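Local coordinates for protein chymotrypsin (Cellulomonas bogoriensis, PDB 2EA3) that probably cleaves peptide bonds inside protein chains as a chymotrypsin-like serine endopeptidase of the S1 family, here represented by its trypsin-fold protease domain, at residues N7-G12 with G45-S50; I19-A22 with F27-A30; G54-F59 with V150-S155; V94-S97 with W103-G106. All coordinates share one frame; numbering follows the deposited sequence.

Contact 1 of 4, residues N7-G12 with G45-S50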
# COMPACT_ATOMS: atom_id res chain seq x y z
N ASN A 7 -6.87 -5.36 1.66
CA ASN A 7 -7.74 -5.63 2.82
C ASN A 7 -7.39 -4.75 4.03
O ASN A 7 -6.24 -4.36 4.22
CB ASN A 7 -7.69 -7.11 3.22
CG ASN A 7 -8.55 -7.98 2.31
OD1 ASN A 7 -8.60 -9.21 2.49
ND2 ASN A 7 -9.21 -7.36 1.35
N ALA A 8 -8.39 -4.47 4.84
CA ALA A 8 -8.17 -3.70 6.07
C ALA A 8 -7.35 -4.51 7.06
O ALA A 8 -7.43 -5.75 7.09
CB ALA A 8 -9.53 -3.35 6.69
N TYR A 9 -6.56 -3.83 7.88
CA TYR A 9 -6.05 -4.45 9.10
C TYR A 9 -6.27 -3.42 10.19
O TYR A 9 -6.59 -2.28 9.90
CB TYR A 9 -4.58 -4.87 8.98
CG TYR A 9 -3.61 -3.73 8.74
CD1 TYR A 9 -2.84 -3.23 9.81
CD2 TYR A 9 -3.44 -3.18 7.47
CE1 TYR A 9 -1.93 -2.18 9.60
CE2 TYR A 9 -2.54 -2.13 7.27
CZ TYR A 9 -1.78 -1.65 8.34
OH TYR A 9 -0.88 -0.61 8.14
N THR A 10 -6.13 -3.81 11.45
CA THR A 10 -6.37 -2.83 12.49
C THR A 10 -5.12 -2.59 13.31
O THR A 10 -4.26 -3.48 13.45
CB THR A 10 -7.51 -3.24 13.42
OG1 THR A 10 -7.19 -4.52 13.97
CG2 THR A 10 -8.85 -3.30 12.65
N ILE A 11 -5.01 -1.37 13.83
CA ILE A 11 -3.92 -1.02 14.75
C ILE A 11 -4.56 -0.38 15.97
O ILE A 11 -5.21 0.65 15.85
CB ILE A 11 -2.91 -0.03 14.14
CG1 ILE A 11 -2.38 -0.53 12.80
CG2 ILE A 11 -1.74 0.20 15.11
CD1 ILE A 11 -1.84 0.55 11.93
N GLY A 12 -4.38 -0.99 17.14
CA GLY A 12 -5.08 -0.55 18.35
C GLY A 12 -6.59 -0.46 18.12
O GLY A 12 -7.25 0.45 18.62
N GLY A 45 0.32 -9.03 13.98
CA GLY A 45 1.65 -8.67 13.51
C GLY A 45 2.20 -7.52 14.32
O GLY A 45 1.53 -7.00 15.23
N THR A 46 3.44 -7.13 14.00
CA THR A 46 4.12 -6.02 14.65
C THR A 46 4.87 -5.20 13.61
O THR A 46 5.61 -5.78 12.81
CB THR A 46 5.15 -6.58 15.64
OG1 THR A 46 4.49 -7.51 16.52
CG2 THR A 46 5.81 -5.49 16.44
N PHE A 47 4.70 -3.88 13.63
CA PHE A 47 5.53 -3.00 12.78
C PHE A 47 7.01 -3.21 13.11
O PHE A 47 7.41 -3.12 14.28
CB PHE A 47 5.16 -1.53 12.97
CG PHE A 47 3.96 -1.12 12.19
CD1 PHE A 47 2.68 -1.48 12.62
CD2 PHE A 47 4.08 -0.37 11.02
CE1 PHE A 47 1.55 -1.12 11.89
CE2 PHE A 47 2.95 0.01 10.30
CZ PHE A 47 1.67 -0.38 10.74
N ALA A 48 7.79 -3.53 12.08
CA ALA A 48 9.23 -3.82 12.24
C ALA A 48 10.09 -2.90 11.38
O ALA A 48 11.19 -3.25 10.98
CB ALA A 48 9.51 -5.27 11.93
N GLY A 49 9.62 -1.69 11.17
CA GLY A 49 10.35 -0.70 10.40
C GLY A 49 9.30 0.22 9.82
O GLY A 49 8.29 -0.26 9.25
N SER A 50 9.51 1.52 10.00
CA SER A 50 8.55 2.52 9.52
C SER A 50 9.30 3.81 9.24
O SER A 50 10.07 4.29 10.08
CB SER A 50 7.45 2.79 10.55
OG SER A 50 6.49 3.72 10.04
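Tyr9 and Ile11 meet Phe47 inside the first of the two antiparallel beta-barrels of the trypsin fold. The contact is made by side chains that meet in the barrel interior, over the intervening strand 39-41. The backbones stay well apart, with Ile11 CA and Thr46 CA still 9.5 Å from each other. Phe47 uses the far end of its ring. Its CZ lies at the edge of the Tyr9 ring, near the plane of that ring, and is 3.6 Å from Tyr9 OH. Ile11 comes in with the end of its longer branch, and Ile11 CD1 is 3.8 Å from Phe47 CE1. Both side chains cross Phe47 at about a right angle. Tyr9 carries its ring with CG between the backbone N and the carbonyl carbon (chi1 63°), and from there the phenol reaches into the barrel.

The next shell holds these groups in place. The Tyr9 hydroxyl is buried but satisfied, since it is hydrogen-bonded to Thr29 OG1. The Tyr9 ring also packs edge-to-face with Phe27. Thr40 touches all three side chains from strand 39-41, which adjoins strand 45-51 in the sheet. Ala58 and Val60 of strand 57-62 and the half-cystine Cys33 also pack against Phe47. The phenol ring has a lesser apolar touch as well, with Tyr9 CE1 4.2 Å from Phe47 CZ.

Contact 2 of 4, residues I19-A22 with F27-A30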
# COMPACT_ATOMS: atom_id res chain seq x y z
N ILE A 19 -3.60 -3.33 3.72
CA ILE A 19 -2.43 -4.12 3.34
C ILE A 19 -1.96 -3.71 1.96
O ILE A 19 -2.77 -3.55 1.03
CB ILE A 19 -2.77 -5.62 3.36
CG1 ILE A 19 -3.12 -6.07 4.78
CG2 ILE A 19 -1.59 -6.47 2.83
CD1 ILE A 19 -3.85 -7.38 4.83
N GLY A 20 -0.63 -3.57 1.82
CA GLY A 20 -0.00 -3.27 0.55
C GLY A 20 0.24 -4.56 -0.22
O GLY A 20 -0.56 -4.94 -1.09
N PHE A 21 1.32 -5.25 0.14
CA PHE A 21 1.68 -6.50 -0.52
C PHE A 21 2.32 -7.42 0.48
O PHE A 21 2.99 -6.97 1.38
CB PHE A 21 2.69 -6.25 -1.63
CG PHE A 21 2.16 -5.39 -2.71
CD1 PHE A 21 1.31 -5.94 -3.69
CD2 PHE A 21 2.48 -4.03 -2.75
CE1 PHE A 21 0.78 -5.12 -4.69
CE2 PHE A 21 1.95 -3.21 -3.76
CZ PHE A 21 1.11 -3.76 -4.73
N ALA A 22 2.12 -8.73 0.26
CA ALA A 22 2.81 -9.75 1.03
C ALA A 22 4.26 -9.87 0.58
O ALA A 22 4.57 -9.89 -0.61
CB ALA A 22 2.10 -11.08 0.87
N PHE A 27 4.06 -8.18 5.61
CA PHE A 27 3.49 -7.34 4.55
C PHE A 27 4.00 -5.91 4.66
O PHE A 27 4.47 -5.47 5.71
CB PHE A 27 1.95 -7.41 4.51
CG PHE A 27 1.25 -6.72 5.66
CD1 PHE A 27 0.89 -7.45 6.80
CD2 PHE A 27 0.95 -5.35 5.62
CE1 PHE A 27 0.25 -6.84 7.88
CE2 PHE A 27 0.31 -4.73 6.70
CZ PHE A 27 -0.05 -5.49 7.83
N ILE A 28 3.95 -5.21 3.54
CA ILE A 28 4.35 -3.83 3.51
C ILE A 28 3.12 -2.94 3.36
O ILE A 28 2.08 -3.38 2.83
CB ILE A 28 5.40 -3.55 2.40
CG1 ILE A 28 4.88 -3.98 1.02
CG2 ILE A 28 6.73 -4.23 2.75
CD1 ILE A 28 5.81 -3.53 -0.12
N THR A 29 3.23 -1.71 3.84
CA THR A 29 2.08 -0.81 3.99
C THR A 29 2.68 0.59 4.11
O THR A 29 3.89 0.73 3.90
CB THR A 29 1.18 -1.24 5.20
OG1 THR A 29 -0.04 -0.46 5.24
CG2 THR A 29 1.95 -1.11 6.57
N ALA A 30 1.87 1.61 4.45
CA ALA A 30 2.37 2.99 4.50
C ALA A 30 2.96 3.25 5.88
O ALA A 30 2.43 2.78 6.88
CB ALA A 30 1.24 4.01 4.21
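Phe27 and Ile19 are brought together by their first torsions. Phe27 has CG between its backbone N and carbonyl carbon (chi1 71°), which carries the ring over to Ile19. Ile19 has CG1 beside its own backbone N (chi1 -64°) and CG2 anti to that N, and both branches meet the ring. The two residues belong to the beta hairpin of strands 14-23 and 26-29 in the first barrel. A classic beta bulge interrupts the pairing, with Gly20 and Phe21 both facing Ile28.

Ile19 CG1 sits over one face of the Phe27 ring in a CH-pi contact, 4.2 Å from the ring centroid and displaced toward the rim. Ile19 CG2 is 3.9 Å from Phe27 CD2. At the bulge, Ile28 O receives two weak hydrogen bonds, from Gly20 N and Phe21 N. A side chain on Gly20 would run into that carbonyl. On the surface that holds Phe21 and Ile28, helix 169-176 packs on Ile28, and Val169 of this helix touches both residues. Thr29 OG1 is also bonded to Ser18 O. The straightest bond across the hairpin here runs from Ile28 N to Phe21 O, 2.9 Å long with an angle of 163°.

Contact 3 of 4, residues G54-F59 with V150-S155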
# COMPACT_ATOMS: atom_id res chain seq x y z
N GLY A 54 9.15 12.14 5.01
CA GLY A 54 10.32 11.89 4.18
C GLY A 54 9.99 10.81 3.16
O GLY A 54 9.92 11.09 1.96
N ASN A 55 9.80 9.59 3.66
CA ASN A 55 9.25 8.47 2.89
C ASN A 55 7.85 8.21 3.43
O ASN A 55 7.38 8.93 4.33
CB ASN A 55 10.08 7.20 3.12
CG ASN A 55 11.57 7.41 2.89
OD1 ASN A 55 12.39 7.16 3.78
ND2 ASN A 55 11.93 7.85 1.70
N ASP A 56 7.18 7.18 2.93
CA ASP A 56 5.95 6.74 3.58
C ASP A 56 5.82 5.22 3.43
O ASP A 56 5.01 4.71 2.65
CB ASP A 56 4.71 7.51 3.08
CG ASP A 56 3.47 7.29 3.96
OD1 ASP A 56 2.39 7.82 3.61
OD2 ASP A 56 3.59 6.57 4.99
N TYR A 57 6.64 4.50 4.18
CA TYR A 57 6.61 3.04 4.10
C TYR A 57 6.82 2.38 5.44
O TYR A 57 7.42 2.96 6.34
CB TYR A 57 7.61 2.47 3.07
CG TYR A 57 9.09 2.76 3.28
CD1 TYR A 57 9.76 3.64 2.43
CD2 TYR A 57 9.81 2.16 4.32
CE1 TYR A 57 11.15 3.92 2.62
CE2 TYR A 57 11.20 2.42 4.49
CZ TYR A 57 11.85 3.28 3.65
OH TYR A 57 13.20 3.53 3.84
N ALA A 58 6.36 1.14 5.51
CA ALA A 58 6.52 0.32 6.71
C ALA A 58 6.44 -1.14 6.36
O ALA A 58 5.88 -1.51 5.33
CB ALA A 58 5.47 0.69 7.76
N PHE A 59 7.01 -1.95 7.23
CA PHE A 59 6.97 -3.39 7.09
C PHE A 59 6.36 -3.92 8.38
O PHE A 59 6.79 -3.53 9.47
CB PHE A 59 8.40 -3.94 6.93
CG PHE A 59 8.52 -5.43 7.14
CD1 PHE A 59 7.78 -6.33 6.38
CD2 PHE A 59 9.40 -5.92 8.10
CE1 PHE A 59 7.90 -7.70 6.58
CE2 PHE A 59 9.51 -7.32 8.31
CZ PHE A 59 8.77 -8.19 7.53
N VAL A 150 2.42 1.65 -2.59
CA VAL A 150 1.37 1.58 -1.58
C VAL A 150 0.80 2.99 -1.39
O VAL A 150 1.52 3.99 -1.51
CB VAL A 150 1.85 1.01 -0.24
CG1 VAL A 150 2.32 -0.44 -0.43
CG2 VAL A 150 2.98 1.88 0.38
N THR A 151 -0.50 3.06 -1.11
CA THR A 151 -1.19 4.34 -1.02
C THR A 151 -0.65 5.22 0.10
O THR A 151 -0.57 4.79 1.25
CB THR A 151 -2.70 4.07 -0.79
OG1 THR A 151 -3.14 3.17 -1.82
CG2 THR A 151 -3.50 5.37 -0.86
N SER A 152 -0.25 6.46 -0.22
CA SER A 152 0.24 7.39 0.80
C SER A 152 -0.88 8.37 1.19
O SER A 152 -1.30 8.41 2.34
CB SER A 152 1.51 8.12 0.35
OG SER A 152 1.93 9.05 1.33
N GLY A 153 -1.39 9.13 0.23
CA GLY A 153 -2.42 10.10 0.54
C GLY A 153 -2.69 10.99 -0.65
O GLY A 153 -2.26 10.67 -1.76
N GLY A 154 -3.37 12.10 -0.41
CA GLY A 154 -3.70 13.00 -1.50
C GLY A 154 -4.84 13.94 -1.18
O GLY A 154 -4.99 14.39 -0.05
N SER A 155 -5.62 14.25 -2.21
CA SER A 155 -6.74 15.16 -2.06
C SER A 155 -7.97 14.59 -2.76
O SER A 155 -7.87 13.73 -3.66
CB SER A 155 -6.38 16.49 -2.72
OG SER A 155 -6.05 16.27 -4.09
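The contact lies where the two barrels of the chymotrypsin fold meet, at what is probably the catalytic triad. Asp56 has the place of the triad aspartate beside His32 and Ser137, as in other S1 peptidases. It touches Ser152 of the second barrel across the junction. Ser152 OG donates a hydrogen bond to Asp56 OD1 at 2.6 Å. The bond uses the anti lone pair of OD1, the one turned away from the other carboxylate oxygen. Asp56 has CG anti to its backbone N (chi1 -167°), which extends the carboxylate toward strand 146-154. Beside this bond, Val150 CG2 lies 4.2 Å from Asp56 O.

Other groups fix the pair. Asp56 OD2 accepts a bond from His32 N, and Ser152 OG is also bonded to Tyr117 OH. Ser152 and Gly153 form a classic beta bulge with the neighbouring strand 161-168. With an alanine here in place of Asp56, Ser152 OG and His32 N would probably lose their shared acceptor group, and the serine hydroxyl would be less firmly held, with Tyr117 still beside it.

Both carboxylate oxygens have partners, although the group is buried. Bonds to each oxygen hinder rotation of the carboxylate, and the serine, as a second-shell residue, probably helps to position it from the other barrel.

Contact 4 of 4, residues V94-S97 with W103-G106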
# COMPACT_ATOMS: atom_id res chain seq x y z
N VAL A 94 -3.24 2.35 -13.81
CA VAL A 94 -2.99 1.69 -12.54
C VAL A 94 -4.30 1.59 -11.77
O VAL A 94 -5.22 2.42 -11.95
CB VAL A 94 -1.95 2.44 -11.70
CG1 VAL A 94 -0.55 2.29 -12.31
CG2 VAL A 94 -2.35 3.94 -11.55
N CYS A 95 -4.38 0.57 -10.93
CA CYS A 95 -5.58 0.39 -10.09
C CYS A 95 -5.12 0.21 -8.67
O CYS A 95 -4.09 -0.44 -8.41
CB CYS A 95 -6.37 -0.84 -10.50
SG CYS A 95 -7.11 -0.71 -12.12
N ARG A 96 -5.92 0.76 -7.76
CA ARG A 96 -5.65 0.75 -6.35
C ARG A 96 -6.72 -0.11 -5.66
O ARG A 96 -7.88 -0.07 -6.04
CB ARG A 96 -5.74 2.19 -5.81
CG ARG A 96 -5.47 2.27 -4.29
CD ARG A 96 -5.92 3.61 -3.67
NE ARG A 96 -7.27 4.02 -4.06
CZ ARG A 96 -8.40 3.41 -3.67
NH1 ARG A 96 -8.35 2.36 -2.86
NH2 ARG A 96 -9.58 3.87 -4.09
N SER A 97 -6.31 -0.89 -4.66
CA SER A 97 -7.23 -1.64 -3.83
C SER A 97 -7.08 -1.12 -2.40
O SER A 97 -5.98 -1.06 -1.87
CB SER A 97 -6.87 -3.12 -3.88
OG SER A 97 -7.78 -3.90 -3.13
N TRP A 103 -11.89 -0.89 -5.23
CA TRP A 103 -11.01 -0.94 -6.40
C TRP A 103 -11.33 0.24 -7.29
O TRP A 103 -12.46 0.38 -7.76
CB TRP A 103 -11.30 -2.24 -7.14
CG TRP A 103 -10.54 -2.49 -8.39
CD1 TRP A 103 -10.94 -2.20 -9.65
CD2 TRP A 103 -9.27 -3.15 -8.49
NE1 TRP A 103 -9.97 -2.63 -10.55
CE2 TRP A 103 -8.95 -3.22 -9.86
CE3 TRP A 103 -8.39 -3.70 -7.55
CZ2 TRP A 103 -7.78 -3.82 -10.33
CZ3 TRP A 103 -7.20 -4.29 -8.01
CH2 TRP A 103 -6.91 -4.34 -9.40
N HIS A 104 -10.33 1.10 -7.50
CA HIS A 104 -10.47 2.29 -8.33
C HIS A 104 -9.21 2.49 -9.14
O HIS A 104 -8.11 2.19 -8.66
CB HIS A 104 -10.70 3.52 -7.46
CG HIS A 104 -12.04 3.51 -6.81
ND1 HIS A 104 -13.15 4.06 -7.40
CD2 HIS A 104 -12.47 2.92 -5.67
CE1 HIS A 104 -14.20 3.87 -6.62
NE2 HIS A 104 -13.82 3.17 -5.57
N CYS A 105 -9.38 2.97 -10.37
CA CYS A 105 -8.25 3.03 -11.28
C CYS A 105 -8.05 4.45 -11.80
O CYS A 105 -8.90 5.34 -11.61
CB CYS A 105 -8.44 2.04 -12.44
SG CYS A 105 -8.81 0.35 -11.87
N GLY A 106 -6.90 4.65 -12.42
CA GLY A 106 -6.52 5.97 -12.93
C GLY A 106 -5.26 5.76 -13.72
O GLY A 106 -5.02 4.67 -14.26
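The closest packing is on the surface shared by Cys95, Cys105, Ser97 and Trp103. Cys95 SG and Cys105 SG form a disulfide of 2.0 Å. It joins a directly facing, non-hydrogen-bonded pair. The indole of Trp103 folds back along the neighbouring strand, and Cys95 CB lies over one face of its six-membered ring. Cys95 CB is only 3.3 Å from Trp103 CZ2, toward the ring rim, and the sulfur stands obliquely to the five-membered ring. Trp103 has CG opposite its backbone N (chi1 178°), which lays the ring across Cys95. Ser97 CB is 4.0 Å from Trp103 CE3. A serine in place of the tryptophan would probably uncover the Cys95 side of the disulfide and open a gap beside Ser97 CB. Tight as it is, this surface is partly open to solvent: Cys105 is exposed, Cys95 and Trp103 partly so.

Strands 93-98 and 102-110 form an antiparallel hairpin in the second barrel of the trypsin fold. Four backbone bonds join them here. Arg96 N to His104 O is the straightest, at 2.8 Å and 173°.

The surface of Val94, Arg96 and His104 touches more loosely and relies on polar groups rather than close apolar contact. Arg96 and His104 run side by side with guanidinium and imidazole planes 26° apart, and Arg96 NH2 is 3.4 Å from His104 CD2. Arg96 NE is bonded to Cys131 O, while its NH2 and His104 NE2 have only weak bonds to Thr101. Strand 93-98 is the more buried here, with Val94 and Arg96 packed on Leu141.

How the contacts relate
Contacts 1 and 2 lie in the first barrel, with centres 9 Å apart. Strands 8-11 and 14-23 are neighbours there, and Asn7 O probably accepts a hydrogen bond from Ile19 N between the two contacts. Contact 2 falls within the chain span that contact 1 encloses. Contact 3 follows and joins the barrels, linking strand 146-154 to Asp56, just before strand 57-62. That strand runs beside both 26-29 and 45-51. Contact 4 lies in the second barrel, within the span of contact 3, and touches it where Thr151 meets Arg96. The centres of contacts 1 and 4 are about 22 Å apart, on opposite sides of the chain's centre. Contact 3, with the probable triad aspartate, sits at the junction of the barrels.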